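Side-chain contacts in leucine-rich repeat protein (Bacteroides thetaiotaomicron, PDB 4ECN), which is of unknown function but, as an extracellular leucine-rich repeat protein, probably binds other proteins: residues A[535-540]-A[553-558]; A[561-566]-A[576-581]. One frame throughout, in Å; residues are numbered along the deposited sequence.

Interaction 1 of 2, residues A[535-540]-A[553-558]; sequences ADWTRL and FYMGYN
Trp537, on helix 530-542, turns its indole toward Phe553 and Met555, which stand on and just after strand 552-554. Its CB starts toward the strand. CG lies anti to the backbone N (chi1 -172°), and this carries the ring away from the helix into the buried interior. From CG outward, the pyrrole part of the indole meets Phe553. CD1 is 3.7 Å from Phe553 CE2, and NE1 is 3.6 Å from the same carbon. Phe553 comes edge-on to the indole face. The centroids of its ring and of the five-membered ring are 4.8 Å apart, and the planes make an angle of 58°, so this is an edge-to-face pair. Farther out, the benzo part meets selenomethionine Met555. CE3 is 3.7 Å from Met555 SE. Met555 SE sits over the same indole face as Phe553 CE2, 26° off the normal of the Trp537 six-membered ring, in a Met-aromatic contact. The two partners thus share one indole face, one over each ring. Leu540, one helical turn on from Trp537, adds a branch: its CD2 lies 4.1 Å from Phe553 CE1. The interface is apolar, and all four residues that touch are buried. Around these four residues, Leu578 of strand 577-579 touches both Trp537 and Phe553, and Leu520 of strand 519-521 touches Leu540 and Phe553. The contact packs the helix onto the second strand of the beta-alpha-beta unit formed by strand 519-521, helix 530-542 and strand 552-554, within the parallel part of the leucine-rich repeat sheet.

Interaction 2 of 2, residues A[561-566]-A[576-581]; sequences EEFPAS and GLLDCV
Phe563 reaches from the loop before helix 566-569 to Leu578 in strand 577-579 and to Cys580 just after it. Its ring tip does the touching. CZ lies 3.9 Å from Cys580 SG, and CE1 of Phe563 is equally near that sulfur. SG stands 4.9 Å from the ring centroid and 61° off the ring normal. This is a sulfur-aromatic contact with an oblique approach. At the neighbouring rim carbon, Phe563 CE2 comes to 4.3 Å from Leu578 CD2, a looser apolar touch from the same side of the ring plane as the sulfur. The sulfur is placed by its first torsion: SG is anti to the carbonyl carbon of Cys580, with chi1 at -82°. CB of Leu578 and CB of Cys580 both head for the loop. Asp579, between them in sequence, makes no contact with it. Asp579 OD1 instead accepts a hydrogen bond from Val581 N at 3.2 Å, forming an Asx turn. The N-H comes from above the carboxylate plane, 42° out of it. This turn links the residues just before and after Cys580 where the strand ends. On the loop side, backbone hydrogen bonding ties Phe563 to His587, farther along the chain. Trp537 of helix 530-542 meets the Phe563 ring edge-to-face, and Leu588 touches it as well. The three residues that touch are buried in the repeat interior. Only carbon and sulfur come together between the two segments, so the contact rests on dispersion and shape, with probably a small electrostatic share from the sulfur beside the ring.

The two contacts come in series along the chain: 535-540 with 553-558 closes before 561-566 with 576-581 opens. The centres of the two contacts are about 7 Å apart. Strands 552-554 and 577-579 are parallel neighbours in one sheet, and just past strand 552-554, a probable hydrogen bond from Met555 N to Asp579 O, 2.9 Å, continues the pairing. A second probable one links Tyr557 N to Val581 O. Away from the sheet, Trp537 packs on Pro564, with Trp537 CE3 3.3 Å from Pro564 CD. Interactions 1 and 2 therefore form one continuous buried layer between the sheet and the helix and loop that cover it, consistent with the stacked coils of a leucine-rich repeat solenoid.

Interaction 1 of 2, residues A[535-540]-A[553-558]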
loop_
_atom_site.group_PDB
_atom_site.type_symbol
_atom_site.label_atom_id
_atom_site.label_comp_id
_atom_site.label_asym_id
_atom_site.label_seq_id
_atom_site.Cartn_x
_atom_site.Cartn_y
_atom_site.Cartn_z
ATOM N N ALA A 535 3.693 25.265 11.322
ATOM C CA ALA A 535 2.714 25.461 12.384
ATOM C C ALA A 535 2.211 24.123 12.945
ATOM O O ALA A 535 2.219 23.916 14.158
ATOM C CB ALA A 535 1.540 26.258 11.847
ATOM N N ASP A 536 1.793 23.210 12.050
ATOM C CA ASP A 536 1.249 21.910 12.409
ATOM C C ASP A 536 2.278 21.074 13.174
ATOM O O ASP A 536 1.924 20.502 14.211
ATOM C CB ASP A 536 0.762 21.168 11.160
ATOM C CG ASP A 536 -0.607 21.601 10.633
ATOM O OD1 ASP A 536 -1.399 22.208 11.422
ATOM O OD2 ASP A 536 -0.933 21.246 9.472
ATOM N N TRP A 537 3.546 21.050 12.712
ATOM C CA TRP A 537 4.594 20.300 13.396
ATOM C C TRP A 537 4.869 20.953 14.756
ATOM O O TRP A 537 4.935 20.231 15.751
ATOM C CB TRP A 537 5.866 20.185 12.538
ATOM C CG TRP A 537 6.946 19.265 13.082
ATOM C CD1 TRP A 537 6.882 18.476 14.199
ATOM C CD2 TRP A 537 8.256 19.062 12.525
ATOM N NE1 TRP A 537 8.072 17.817 14.383
ATOM C CE2 TRP A 537 8.931 18.148 13.365
ATOM C CE3 TRP A 537 8.929 19.567 11.392
ATOM C CZ2 TRP A 537 10.248 17.740 13.118
ATOM C CZ3 TRP A 537 10.234 19.154 11.150
ATOM C CH2 TRP A 537 10.876 18.252 12.003
ATOM N N THR A 538 4.940 22.303 14.821
ATOM C CA THR A 538 5.114 23.021 16.090
ATOM C C THR A 538 4.009 22.619 17.073
ATOM O O THR A 538 4.336 22.281 18.211
ATOM C CB THR A 538 5.138 24.556 15.923
ATOM O OG1 THR A 538 5.953 24.946 14.827
ATOM C CG2 THR A 538 5.635 25.258 17.158
ATOM N N ARG A 539 2.712 22.609 16.622
ATOM C CA ARG A 539 1.559 22.267 17.478
ATOM C C ARG A 539 1.737 20.868 18.046
ATOM O O ARG A 539 1.651 20.683 19.262
ATOM C CB ARG A 539 0.210 22.386 16.746
ATOM C CG ARG A 539 -0.952 22.295 17.725
ATOM C CD ARG A 539 -2.325 22.318 17.089
ATOM N NE ARG A 539 -3.340 21.803 18.022
ATOM C CZ ARG A 539 -4.612 21.560 17.698
ATOM N NH1 ARG A 539 -5.050 21.791 16.465
ATOM N NH2 ARG A 539 -5.451 21.074 18.605
ATOM N N LEU A 540 2.053 19.920 17.168
ATOM C CA LEU A 540 2.291 18.518 17.466
ATOM C C LEU A 540 3.384 18.337 18.549
ATOM O O LEU A 540 3.180 17.580 19.493
ATOM C CB LEU A 540 2.710 17.834 16.158
ATOM C CG LEU A 540 2.438 16.360 16.033
ATOM C CD1 LEU A 540 0.946 16.087 15.857
ATOM C CD2 LEU A 540 3.190 15.792 14.845
ATOM N N PHE A 553 8.057 9.567 12.977
ATOM C CA PHE A 553 7.439 10.645 12.246
ATOM C C PHE A 553 7.944 10.641 10.775
ATOM O O PHE A 553 9.116 10.893 10.508
ATOM C CB PHE A 553 7.702 11.974 12.960
ATOM C CG PHE A 553 6.951 13.169 12.424
ATOM C CD1 PHE A 553 5.625 13.056 12.021
ATOM C CD2 PHE A 553 7.537 14.428 12.413
ATOM C CE1 PHE A 553 4.934 14.159 11.532
ATOM C CE2 PHE A 553 6.840 15.538 11.937
ATOM C CZ PHE A 553 5.542 15.399 11.501
ATOM N N TYR A 554 7.047 10.272 9.843
ATOM C CA TYR A 554 7.254 10.314 8.400
ATOM C C TYR A 554 6.585 11.539 7.842
ATOM O O TYR A 554 5.361 11.627 7.908
ATOM C CB TYR A 554 6.688 9.065 7.703
ATOM C CG TYR A 554 7.354 7.741 7.987
ATOM C CD1 TYR A 554 8.562 7.403 7.375
ATOM C CD2 TYR A 554 6.697 6.753 8.717
ATOM C CE1 TYR A 554 9.136 6.142 7.548
ATOM C CE2 TYR A 554 7.263 5.487 8.893
ATOM C CZ TYR A 554 8.491 5.193 8.319
ATOM O OH TYR A 554 9.058 3.958 8.480
HETATM N N MSE A 555 7.340 12.498 7.322
HETATM C CA MSE A 555 6.738 13.697 6.731
HETATM C C MSE A 555 7.479 14.090 5.424
HETATM O O MSE A 555 7.591 15.266 5.084
HETATM C CB MSE A 555 6.697 14.863 7.723
HETATM C CG MSE A 555 8.026 15.146 8.389
HETATM SE SE MSE A 555 8.097 16.985 8.934
HETATM C CE MSE A 555 8.340 17.815 7.179
ATOM N N GLY A 556 7.901 13.088 4.669
ATOM C CA GLY A 556 8.573 13.296 3.396
ATOM C C GLY A 556 7.643 13.749 2.292
ATOM O O GLY A 556 6.430 13.654 2.435
ATOM N N TYR A 557 8.210 14.257 1.185
ATOM C CA TYR A 557 7.507 14.716 -0.020
ATOM C C TYR A 557 6.469 15.769 0.303
ATOM O O TYR A 557 5.377 15.752 -0.257
ATOM C CB TYR A 557 6.847 13.547 -0.745
ATOM C CG TYR A 557 7.833 12.514 -1.234
ATOM C CD1 TYR A 557 8.403 12.613 -2.500
ATOM C CD2 TYR A 557 8.191 11.429 -0.436
ATOM C CE1 TYR A 557 9.310 11.664 -2.958
ATOM C CE2 TYR A 557 9.106 10.478 -0.882
ATOM C CZ TYR A 557 9.660 10.601 -2.146
ATOM O OH TYR A 557 10.522 9.655 -2.628
ATOM N N ASN A 558 6.839 16.707 1.191
ATOM C CA ASN A 558 6.010 17.809 1.639
ATOM C C ASN A 558 6.675 19.133 1.295
ATOM O O ASN A 558 7.515 19.156 0.399
ATOM C CB ASN A 558 5.728 17.685 3.112
ATOM C CG ASN A 558 4.607 16.749 3.399
ATOM O OD1 ASN A 558 3.569 16.789 2.743
ATOM N ND2 ASN A 558 4.770 15.927 4.421
#

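Interaction 2 of 2, residues A[561-566]-A[576-581]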
loop_
_atom_site.group_PDB
_atom_site.type_symbol
_atom_site.label_atom_id
_atom_site.label_comp_id
_atom_site.label_asym_id
_atom_site.label_seq_id
_atom_site.Cartn_x
_atom_site.Cartn_y
_atom_site.Cartn_z
ATOM N N GLU A 561 9.948 24.387 4.700
ATOM C CA GLU A 561 11.127 25.184 4.356
ATOM C C GLU A 561 12.009 25.423 5.617
ATOM O O GLU A 561 13.242 25.508 5.506
ATOM C CB GLU A 561 10.727 26.521 3.699
ATOM C CG GLU A 561 10.126 26.368 2.302
ATOM C CD GLU A 561 9.589 27.607 1.604
ATOM O OE1 GLU A 561 9.952 28.743 1.990
ATOM O OE2 GLU A 561 8.813 27.432 0.639
ATOM N N GLU A 562 11.364 25.481 6.805
ATOM C CA GLU A 562 11.989 25.710 8.113
ATOM C C GLU A 562 11.514 24.709 9.184
ATOM O O GLU A 562 10.310 24.480 9.314
ATOM C CB GLU A 562 11.669 27.143 8.628
ATOM C CG GLU A 562 12.204 28.295 7.800
ATOM C CD GLU A 562 11.605 29.656 8.111
ATOM O OE1 GLU A 562 11.453 30.003 9.305
ATOM O OE2 GLU A 562 11.328 30.401 7.145
ATOM N N PHE A 563 12.444 24.203 10.014
ATOM C CA PHE A 563 12.107 23.359 11.152
ATOM C C PHE A 563 11.521 24.191 12.276
ATOM O O PHE A 563 11.998 25.302 12.487
ATOM C CB PHE A 563 13.349 22.614 11.664
ATOM C CG PHE A 563 13.584 21.215 11.140
ATOM C CD1 PHE A 563 13.381 20.911 9.796
ATOM C CD2 PHE A 563 14.121 20.235 11.960
ATOM C CE1 PHE A 563 13.610 19.622 9.313
ATOM C CE2 PHE A 563 14.370 18.953 11.469
ATOM C CZ PHE A 563 14.095 18.648 10.156
ATOM N N PRO A 564 10.527 23.672 13.049
ATOM C CA PRO A 564 10.019 24.429 14.206
ATOM C C PRO A 564 11.118 24.822 15.189
ATOM O O PRO A 564 12.177 24.216 15.181
ATOM C CB PRO A 564 9.062 23.426 14.875
ATOM C CG PRO A 564 8.639 22.497 13.801
ATOM C CD PRO A 564 9.859 22.355 12.943
ATOM N N ALA A 565 10.854 25.823 16.050
ATOM C CA ALA A 565 11.750 26.300 17.105
ATOM C C ALA A 565 12.313 25.133 17.911
ATOM O O ALA A 565 11.565 24.207 18.258
ATOM C CB ALA A 565 10.998 27.246 18.019
ATOM N N SER A 566 13.636 25.153 18.166
ATOM C CA SER A 566 14.339 24.093 18.893
ATOM C C SER A 566 13.644 23.735 20.222
ATOM O O SER A 566 13.427 22.553 20.483
ATOM C CB SER A 566 15.776 24.499 19.169
ATOM O OG SER A 566 16.416 23.499 19.936
ATOM N N GLY A 576 12.391 8.630 17.552
ATOM C CA GLY A 576 13.349 7.625 17.104
ATOM C C GLY A 576 13.502 7.519 15.602
ATOM O O GLY A 576 14.511 6.993 15.132
ATOM N N LEU A 577 12.513 8.012 14.825
ATOM C CA LEU A 577 12.576 8.015 13.350
ATOM C C LEU A 577 12.091 9.336 12.827
ATOM O O LEU A 577 11.020 9.787 13.217
ATOM C CB LEU A 577 11.764 6.863 12.713
ATOM C CG LEU A 577 11.783 6.740 11.185
ATOM C CD1 LEU A 577 11.606 5.316 10.767
ATOM C CD2 LEU A 577 10.736 7.634 10.515
ATOM N N LEU A 578 12.844 9.922 11.897
ATOM C CA LEU A 578 12.462 11.172 11.268
ATOM C C LEU A 578 12.810 11.136 9.793
ATOM O O LEU A 578 13.970 10.936 9.449
ATOM C CB LEU A 578 13.123 12.364 11.958
ATOM C CG LEU A 578 12.819 13.712 11.362
ATOM C CD1 LEU A 578 11.381 14.123 11.646
ATOM C CD2 LEU A 578 13.767 14.743 11.897
ATOM N N ASP A 579 11.787 11.313 8.934
ATOM C CA ASP A 579 11.841 11.363 7.480
ATOM C C ASP A 579 11.385 12.740 7.013
ATOM O O ASP A 579 10.219 13.076 7.187
ATOM C CB ASP A 579 10.959 10.249 6.869
ATOM C CG ASP A 579 10.431 10.527 5.464
ATOM O OD1 ASP A 579 11.219 10.940 4.611
ATOM O OD2 ASP A 579 9.226 10.296 5.218
ATOM N N CYS A 580 12.292 13.521 6.414
ATOM C CA CYS A 580 12.033 14.839 5.843
ATOM C C CYS A 580 12.531 14.901 4.433
ATOM O O CYS A 580 12.905 15.974 3.953
ATOM C CB CYS A 580 12.674 15.927 6.683
ATOM S SG CYS A 580 11.693 16.395 8.109
ATOM N N VAL A 581 12.536 13.772 3.750
ATOM C CA VAL A 581 13.013 13.751 2.383
ATOM C C VAL A 581 12.045 14.538 1.507
ATOM O O VAL A 581 10.862 14.653 1.827
ATOM C CB VAL A 581 13.236 12.321 1.856
ATOM C CG1 VAL A 581 14.068 11.523 2.841
ATOM C CG2 VAL A 581 11.921 11.612 1.563
#